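Local coordinates for protein putative mandelate racemase (Bordetella bronchiseptica, PDB 3OZY) that is of unknown function but, as a magnesium-binding member of the enolase superfamily, probably acts on acid sugars related to the bound m-xylarate, at residues N315-A320 / Q354-P359; D308-A313 / T339-Y344. One frame throughout, in Å; residues are numbered along the deposited sequence.

Contact 1. Residues N315-A320 / Q354-P359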
ATOM      1  N   ASN A 315       5.408 -13.622 -15.891  1.00  7.58           N
ATOM      2  CA  ASN A 315       6.724 -12.990 -15.960  1.00  7.25           C
ATOM      3  C   ASN A 315       7.603 -13.560 -17.070  1.00  7.58           C
ATOM      4  O   ASN A 315       8.348 -12.825 -17.711  1.00  8.19           O
ATOM      5  CB  ASN A 315       7.443 -13.070 -14.612  1.00  6.66           C
ATOM      6  CG  ASN A 315       6.867 -12.114 -13.600  1.00  6.69           C
ATOM      7  OD1 ASN A 315       7.029 -10.901 -13.722  1.00  7.36           O
ATOM      8  ND2 ASN A 315       6.175 -12.651 -12.596  1.00  7.61           N
ATOM      9  N   LEU A 316       7.522 -14.867 -17.304  1.00  7.51           N
ATOM     10  CA  LEU A 316       8.389 -15.489 -18.295  1.00  7.62           C
ATOM     11  C   LEU A 316       8.127 -14.974 -19.714  1.00  8.04           C
ATOM     12  O   LEU A 316       9.064 -14.820 -20.498  1.00  8.15           O
ATOM     13  CB  LEU A 316       8.256 -17.008 -18.230  1.00  8.85           C
ATOM     14  CG  LEU A 316       9.241 -17.782 -19.098  1.00  7.32           C
ATOM     15  CD1 LEU A 316      10.678 -17.323 -18.844  1.00 10.11           C
ATOM     16  CD2 LEU A 316       9.079 -19.272 -18.823  1.00 10.64           C
ATOM     17  N   HIS A 317       6.865 -14.725 -20.055  1.00  7.92           N
ATOM     18  CA  HIS A 317       6.572 -14.127 -21.357  1.00  7.38           C
ATOM     19  C   HIS A 317       7.315 -12.807 -21.518  1.00  7.58           C
ATOM     20  O   HIS A 317       7.906 -12.529 -22.566  1.00  9.73           O
ATOM     21  CB  HIS A 317       5.065 -13.907 -21.537  1.00  8.55           C
ATOM     22  CG  HIS A 317       4.319 -15.152 -21.890  1.00  8.53           C
ATOM     23  ND1 HIS A 317       4.196 -15.596 -23.189  1.00  9.71           N
ATOM     24  CD2 HIS A 317       3.683 -16.063 -21.115  1.00 10.22           C
ATOM     25  CE1 HIS A 317       3.503 -16.724 -23.200  1.00 10.33           C
ATOM     26  NE2 HIS A 317       3.184 -17.030 -21.955  1.00  9.94           N
ATOM     27  N   LEU A 318       7.286 -11.990 -20.468  1.00  8.10           N
ATOM     28  CA  LEU A 318       7.941 -10.688 -20.534  1.00  8.64           C
ATOM     29  C   LEU A 318       9.456 -10.825 -20.564  1.00  8.18           C
ATOM     30  O   LEU A 318      10.133 -10.147 -21.333  1.00  8.45           O
ATOM     31  CB  LEU A 318       7.532  -9.810 -19.356  1.00  8.27           C
ATOM     32  CG  LEU A 318       6.201  -9.090 -19.527  1.00  9.62           C
ATOM     33  CD1 LEU A 318       5.035 -10.060 -19.728  1.00 11.98           C
ATOM     34  CD2 LEU A 318       5.943  -8.183 -18.331  1.00 15.72           C
ATOM     35  N   VAL A 319       9.990 -11.701 -19.717  1.00  7.47           N
ATOM     36  CA  VAL A 319      11.431 -11.901 -19.663  1.00  7.92           C
ATOM     37  C   VAL A 319      11.965 -12.420 -20.996  1.00  8.64           C
ATOM     38  O   VAL A 319      13.004 -11.961 -21.479  1.00  9.60           O
ATOM     39  CB  VAL A 319      11.809 -12.832 -18.497  1.00  6.98           C
ATOM     40  CG1 VAL A 319      13.260 -13.296 -18.593  1.00  7.72           C
ATOM     41  CG2 VAL A 319      11.534 -12.115 -17.176  1.00  8.23           C
ATOM     42  N   ALA A 320      11.247 -13.361 -21.603  1.00  8.55           N
ATOM     43  CA  ALA A 320      11.676 -13.901 -22.892  1.00  9.77           C
ATOM     44  C   ALA A 320      11.771 -12.807 -23.965  1.00  9.93           C
ATOM     45  O   ALA A 320      12.624 -12.871 -24.857  1.00  9.29           O
ATOM     46  CB  ALA A 320      10.728 -15.003 -23.334  1.00 10.35           C
ATOM     47  N   GLN A 354      11.941 -22.295 -21.608  1.00 15.53           N
ATOM     48  CA  GLN A 354      11.243 -21.616 -22.695  1.00 15.54           C
ATOM     49  C   GLN A 354       9.858 -21.214 -22.223  1.00 14.16           C
ATOM     50  O   GLN A 354       9.238 -21.927 -21.436  1.00 13.51           O
ATOM     51  CB  GLN A 354      11.120 -22.523 -23.922  1.00 18.61           C
ATOM     52  CG  GLN A 354      12.445 -22.834 -24.627  1.00 21.69           C
ATOM     53  CD  GLN A 354      12.983 -21.669 -25.444  1.00 22.44           C
ATOM     54  OE1 GLN A 354      12.372 -20.597 -25.514  1.00 29.82           O
ATOM     55  NE2 GLN A 354      14.136 -21.875 -26.069  1.00 44.92           N
ATOM     56  N   PRO A 355       9.356 -20.067 -22.701  1.00 16.30           N
ATOM     57  CA  PRO A 355       7.996 -19.682 -22.322  1.00 14.29           C
ATOM     58  C   PRO A 355       6.977 -20.671 -22.887  1.00 16.13           C
ATOM     59  O   PRO A 355       7.271 -21.343 -23.873  1.00 15.54           O
ATOM     60  CB  PRO A 355       7.826 -18.302 -22.978  1.00 18.92           C
ATOM     61  CG  PRO A 355       8.821 -18.276 -24.084  1.00 20.33           C
ATOM     62  CD  PRO A 355       9.993 -19.078 -23.588  1.00 19.14           C
ATOM     63  N   PRO A 356       5.799 -20.769 -22.256  1.00 16.80           N
ATOM     64  CA  PRO A 356       4.716 -21.595 -22.802  1.00 18.78           C
ATOM     65  C   PRO A 356       4.379 -21.147 -24.220  1.00 15.35           C
ATOM     66  O   PRO A 356       4.462 -19.958 -24.533  1.00 16.86           O
ATOM     67  CB  PRO A 356       3.545 -21.303 -21.856  1.00 19.42           C
ATOM     68  CG  PRO A 356       4.181 -20.811 -20.589  1.00 18.52           C
ATOM     69  CD  PRO A 356       5.388 -20.045 -21.042  1.00 17.53           C
ATOM     70  N   GLN A 357       3.986 -22.091 -25.071  1.00 17.56           N
ATOM     71  CA  GLN A 357       3.838 -21.808 -26.493  1.00 17.79           C
ATOM     72  C   GLN A 357       2.400 -21.635 -26.987  1.00 16.36           C
ATOM     73  O   GLN A 357       2.179 -21.235 -28.130  1.00 19.10           O
ATOM     74  CB  GLN A 357       4.567 -22.870 -27.317  1.00 22.45           C
ATOM     75  CG  GLN A 357       6.081 -22.816 -27.137  1.00 27.68           C
ATOM     76  CD  GLN A 357       6.644 -21.441 -27.457  1.00 38.21           C
ATOM     77  OE1 GLN A 357       6.196 -20.788 -28.400  1.00 40.90           O
ATOM     78  NE2 GLN A 357       7.627 -20.992 -26.670  1.00 30.89           N
ATOM     79  N   GLY A 358       1.428 -21.929 -26.135  1.00 13.50           N
ATOM     80  CA  GLY A 358       0.033 -21.778 -26.517  1.00 12.62           C
ATOM     81  C   GLY A 358      -0.430 -20.329 -26.512  1.00 12.77           C
ATOM     82  O   GLY A 358       0.351 -19.408 -26.260  1.00 13.34           O
ATOM     83  N   PRO A 359      -1.715 -20.108 -26.799  1.00 11.81           N
ATOM     84  CA  PRO A 359      -2.267 -18.748 -26.802  1.00 11.86           C
ATOM     85  C   PRO A 359      -2.340 -18.148 -25.401  1.00 11.68           C
ATOM     86  O   PRO A 359      -2.526 -18.871 -24.425  1.00 11.75           O
ATOM     87  CB  PRO A 359      -3.685 -18.938 -27.353  1.00 14.73           C
ATOM     88  CG  PRO A 359      -3.700 -20.296 -27.972  1.00 21.55           C
ATOM     89  CD  PRO A 359      -2.698 -21.114 -27.229  1.00 13.84           C
TER
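Pro355 of the loop 354-359 packs along helix 309-321 against two residues one turn apart, Leu316 and Ala320. Leu316 reaches out with CG trans to its own backbone N (chi1 -173°), which sends CD2 across the proline at about a right angle: CD2 lies 3.7 Å from Pro355 CA, and CG is 4.2 Å from Pro355 CB. The same methyl also lies against the preceding carbonyl, with CD2 of Leu316 3.7 Å from Gln354 O. The far edge of the proline ring rests on the short side chain of Ala320, with CG of Pro355 3.9 Å from Ala320 CB. This is the tightly packed, mainly apolar part, and behind it Leu316 and Ala320 both touch Val139 of barrel strand 139-146.

His317 makes a second, more polar patch. Its imidazole comes obliquely to Pro356, with NE2 3.8 Å from Pro356 CD and CE1 3.6 Å from Pro356 O. Both ring nitrogens are hydrogen-bonded to the main chain outside the two segments, ND1 with Tyr127 N and NE2 with Leu361 O, a pairing that fixes the rotation of the ring.

Beyond Pro356 the loop turns away from the helix. Gln357 is exposed, and its NE2 makes a weak bond back to Pro355 O, 2.8 Å long but bent to 123° at the hydrogen, while OE1 bonds Tyr127 OH. At the other border, OE1 of Gln354 is hydrogen-bonded to Lys133 NZ. With an acceptor on one ring nitrogen and a backbone N-H on the other, His317 is probably neutral, protonated on NE2, so the loop is held to the helix by carbon packing and a fixed imidazole, not by charge.

Contact 2. Residues D308-A313 / T339-Y344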
ATOM      1  N   ASP A 308       3.161 -19.055  -7.798  1.00  6.75           N
ATOM      2  CA  ASP A 308       2.463 -20.144  -8.482  1.00  7.72           C
ATOM      3  C   ASP A 308       2.855 -20.161  -9.957  1.00  8.32           C
ATOM      4  O   ASP A 308       3.582 -19.285 -10.418  1.00  8.64           O
ATOM      5  CB  ASP A 308       0.950 -19.993  -8.305  1.00  8.42           C
ATOM      6  CG  ASP A 308       0.441 -18.661  -8.834  1.00  7.55           C
ATOM      7  OD1 ASP A 308       0.469 -18.488 -10.069  1.00  8.59           O
ATOM      8  OD2 ASP A 308       0.025 -17.804  -8.029  1.00  8.69           O
ATOM      9  N   ILE A 309       2.383 -21.150 -10.706  1.00  8.33           N
ATOM     10  CA  ILE A 309       2.828 -21.293 -12.081  1.00  8.17           C
ATOM     11  C   ILE A 309       2.317 -20.162 -12.983  1.00  8.94           C
ATOM     12  O   ILE A 309       2.913 -19.870 -14.016  1.00  7.84           O
ATOM     13  CB  ILE A 309       2.457 -22.679 -12.662  1.00  7.90           C
ATOM     14  CG1 ILE A 309       3.297 -22.996 -13.907  1.00 10.70           C
ATOM     15  CG2 ILE A 309       0.971 -22.753 -12.962  1.00 10.26           C
ATOM     16  CD1 ILE A 309       4.770 -23.174 -13.635  1.00 10.87           C
ATOM     17  N   ILE A 310       1.213 -19.533 -12.597  1.00  9.07           N
ATOM     18  CA  ILE A 310       0.704 -18.407 -13.372  1.00  8.94           C
ATOM     19  C   ILE A 310       1.596 -17.188 -13.189  1.00  8.15           C
ATOM     20  O   ILE A 310       1.937 -16.518 -14.165  1.00  8.04           O
ATOM     21  CB  ILE A 310      -0.743 -18.068 -13.006  1.00  8.81           C
ATOM     22  CG1 ILE A 310      -1.632 -19.287 -13.269  1.00 13.63           C
ATOM     23  CG2 ILE A 310      -1.219 -16.831 -13.782  1.00 10.26           C
ATOM     24  CD1 ILE A 310      -3.106 -18.992 -13.184  1.00 16.02           C
ATOM     25  N   THR A 311       2.008 -16.914 -11.956  1.00  7.54           N
ATOM     26  CA  THR A 311       2.911 -15.781 -11.762  1.00  7.22           C
ATOM     27  C   THR A 311       4.239 -16.034 -12.468  1.00  8.90           C
ATOM     28  O   THR A 311       4.834 -15.123 -13.037  1.00  8.45           O
ATOM     29  CB  THR A 311       3.109 -15.399 -10.256  1.00  7.10           C
ATOM     30  OG1 THR A 311       3.806 -16.430  -9.540  1.00  8.05           O
ATOM     31  CG2 THR A 311       1.778 -15.167  -9.570  1.00  7.85           C
ATOM     32  N   VAL A 312       4.704 -17.277 -12.442  1.00  7.48           N
ATOM     33  CA  VAL A 312       5.890 -17.648 -13.196  1.00  7.35           C
ATOM     34  C   VAL A 312       5.698 -17.431 -14.702  1.00  7.62           C
ATOM     35  O   VAL A 312       6.500 -16.747 -15.347  1.00  8.09           O
ATOM     36  CB  VAL A 312       6.308 -19.100 -12.873  1.00  7.62           C
ATOM     37  CG1 VAL A 312       7.351 -19.624 -13.874  1.00  9.52           C
ATOM     38  CG2 VAL A 312       6.834 -19.164 -11.448  1.00  8.56           C
ATOM     39  N   ALA A 313       4.639 -18.005 -15.266  1.00  7.88           N
ATOM     40  CA  ALA A 313       4.406 -17.880 -16.698  1.00  8.20           C
ATOM     41  C   ALA A 313       4.244 -16.433 -17.152  1.00  8.18           C
ATOM     42  O   ALA A 313       4.784 -16.050 -18.186  1.00  8.71           O
ATOM     43  CB  ALA A 313       3.196 -18.712 -17.135  1.00 10.86           C
ATOM     44  N   THR A 339       3.145 -27.410  -9.978  1.00 11.15           N
ATOM     45  CA  THR A 339       3.210 -28.703 -10.663  1.00 12.46           C
ATOM     46  C   THR A 339       1.868 -29.202 -11.180  1.00 14.40           C
ATOM     47  O   THR A 339       1.809 -29.834 -12.232  1.00 16.51           O
ATOM     48  CB  THR A 339       3.789 -29.804  -9.743  1.00 12.31           C
ATOM     49  OG1 THR A 339       2.986 -29.907  -8.563  1.00 14.76           O
ATOM     50  CG2 THR A 339       5.230 -29.490  -9.350  1.00 15.52           C
ATOM     51  N   ARG A 340       0.795 -28.927 -10.449  1.00 13.02           N
ATOM     52  CA  ARG A 340      -0.488 -29.580 -10.727  1.00 14.49           C
ATOM     53  C   ARG A 340      -1.617 -28.658 -11.181  1.00 14.28           C
ATOM     54  O   ARG A 340      -2.694 -29.121 -11.566  1.00 14.76           O
ATOM     55  CB  ARG A 340      -0.930 -30.390  -9.504  1.00 15.76           C
ATOM     56  CG  ARG A 340      -0.060 -31.613  -9.248  1.00 18.54           C
ATOM     57  CD  ARG A 340      -0.291 -32.201  -7.860  1.00 25.22           C
ATOM     58  NE  ARG A 340      -1.678 -32.609  -7.660  1.00 25.32           N
ATOM     59  CZ  ARG A 340      -2.203 -32.917  -6.478  1.00 32.69           C
ATOM     60  NH1 ARG A 340      -1.455 -32.866  -5.384  1.00 30.90           N
ATOM     61  NH2 ARG A 340      -3.479 -33.271  -6.390  1.00 32.36           N
ATOM     62  N   LEU A 341      -1.383 -27.351 -11.143  1.00 12.98           N
ATOM     63  CA  LEU A 341      -2.413 -26.404 -11.549  1.00 13.71           C
ATOM     64  C   LEU A 341      -2.571 -26.340 -13.061  1.00 11.72           C
ATOM     65  O   LEU A 341      -3.689 -26.212 -13.570  1.00 13.83           O
ATOM     66  CB  LEU A 341      -2.095 -25.008 -11.006  1.00 14.17           C
ATOM     67  CG  LEU A 341      -3.074 -23.905 -11.401  1.00 15.40           C
ATOM     68  CD1 LEU A 341      -4.476 -24.206 -10.892  1.00 16.09           C
ATOM     69  CD2 LEU A 341      -2.590 -22.560 -10.879  1.00 16.67           C
ATOM     70  N   ALA A 342      -1.457 -26.416 -13.779  1.00 13.06           N
ATOM     71  CA  ALA A 342      -1.480 -26.232 -15.225  1.00 14.75           C
ATOM     72  C   ALA A 342      -0.544 -27.179 -15.960  1.00 17.99           C
ATOM     73  O   ALA A 342       0.327 -27.802 -15.362  1.00 18.19           O
ATOM     74  CB  ALA A 342      -1.141 -24.787 -15.572  1.00 18.29           C
ATOM     75  N   SER A 343      -0.726 -27.250 -17.273  1.00 21.27           N
ATOM     76  CA  SER A 343       0.012 -28.170 -18.127  1.00 19.41           C
ATOM     77  C   SER A 343       1.463 -27.756 -18.380  1.00 21.84           C
ATOM     78  O   SER A 343       2.239 -28.530 -18.935  1.00 28.15           O
ATOM     79  CB  SER A 343      -0.719 -28.319 -19.462  1.00 21.05           C
ATOM     80  OG  SER A 343      -0.945 -27.047 -20.059  1.00 23.18           O
ATOM     81  N   TYR A 344       1.828 -26.542 -17.979  1.00 22.76           N
ATOM     82  CA  TYR A 344       3.189 -26.048 -18.188  1.00 20.35           C
ATOM     83  C   TYR A 344       4.103 -26.398 -17.013  1.00 19.60           C
ATOM     84  O   TYR A 344       3.810 -26.036 -15.873  1.00 22.44           O
ATOM     85  CB  TYR A 344       3.177 -24.537 -18.424  1.00 21.31           C
ATOM     86  CG  TYR A 344       4.555 -23.942 -18.573  1.00 19.45           C
ATOM     87  CD1 TYR A 344       5.333 -24.210 -19.694  1.00 17.06           C
ATOM     88  CD2 TYR A 344       5.083 -23.117 -17.591  1.00 14.97           C
ATOM     89  CE1 TYR A 344       6.603 -23.668 -19.827  1.00 16.33           C
ATOM     90  CE2 TYR A 344       6.340 -22.571 -17.717  1.00 12.73           C
ATOM     91  CZ  TYR A 344       7.097 -22.847 -18.832  1.00 14.24           C
ATOM     92  OH  TYR A 344       8.352 -22.302 -18.952  1.00 14.36           O
TER
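The first turns of helix 309-321, which follows strand 300-301 on the outside of the enolase-superfamily barrel, are covered here by the loop 339-344. Ile309 is the centre of the contact and uses both of its branches. CG1 stands trans to the backbone N (chi1 -162°), carrying CD1 obliquely to the Tyr344 ring, 4.0 Å from its CD2; CG1 itself lies 3.7 Å from Tyr344 O. The other branch, CG2, meets the other two loop residues, 3.9 Å from Ala342 CB and 4.1 Å from Leu341 CD2. Leu341 runs past Ile309 in the opposing direction, and its CD2 also meets CG1 of Ile310 nearly at a right angle, 4.2 Å away. Leu341 thus lies against two successive helix residues, and Met35 of strand 32-42, from the N-terminal domain, adds to the same apolar cluster.

Asp308 caps the helix just beside this cluster. Its OD1 accepts from Thr311 N at 2.9 Å, met from above the carboxylate plane (40° out of it), and more weakly from Ile310 N; OD2 is bonded to Ser51 OG. The cap thus takes up the N-H groups of Ile310 and Thr311 at a buried helix start. Together these features make an Asp N-cap on a helix of the beta-alpha barrel, with Ile309 packed against the loop that follows strand 328-331.

Overall arrangement
Contacts 1 and 2 both hold helix 309-321, contact 2 at its capped start and contact 1 further along, and each sets a later loop of the barrel domain against it. Both are largely buried, but each loop has an outer side: Gln357 is exposed in contact 1, Arg340 and Ser343 in contact 2. The chemistry differs with place. Contact 2 is apolar across its segments, with its polar work done by the helix cap; contact 1 joins proline packing to a histidine anchored on the main chain. Tyr344 bridges them: its OH is 2.7 Å from Gln354 O, probably a hydrogen bond, and its CD1 touches Pro356 CG.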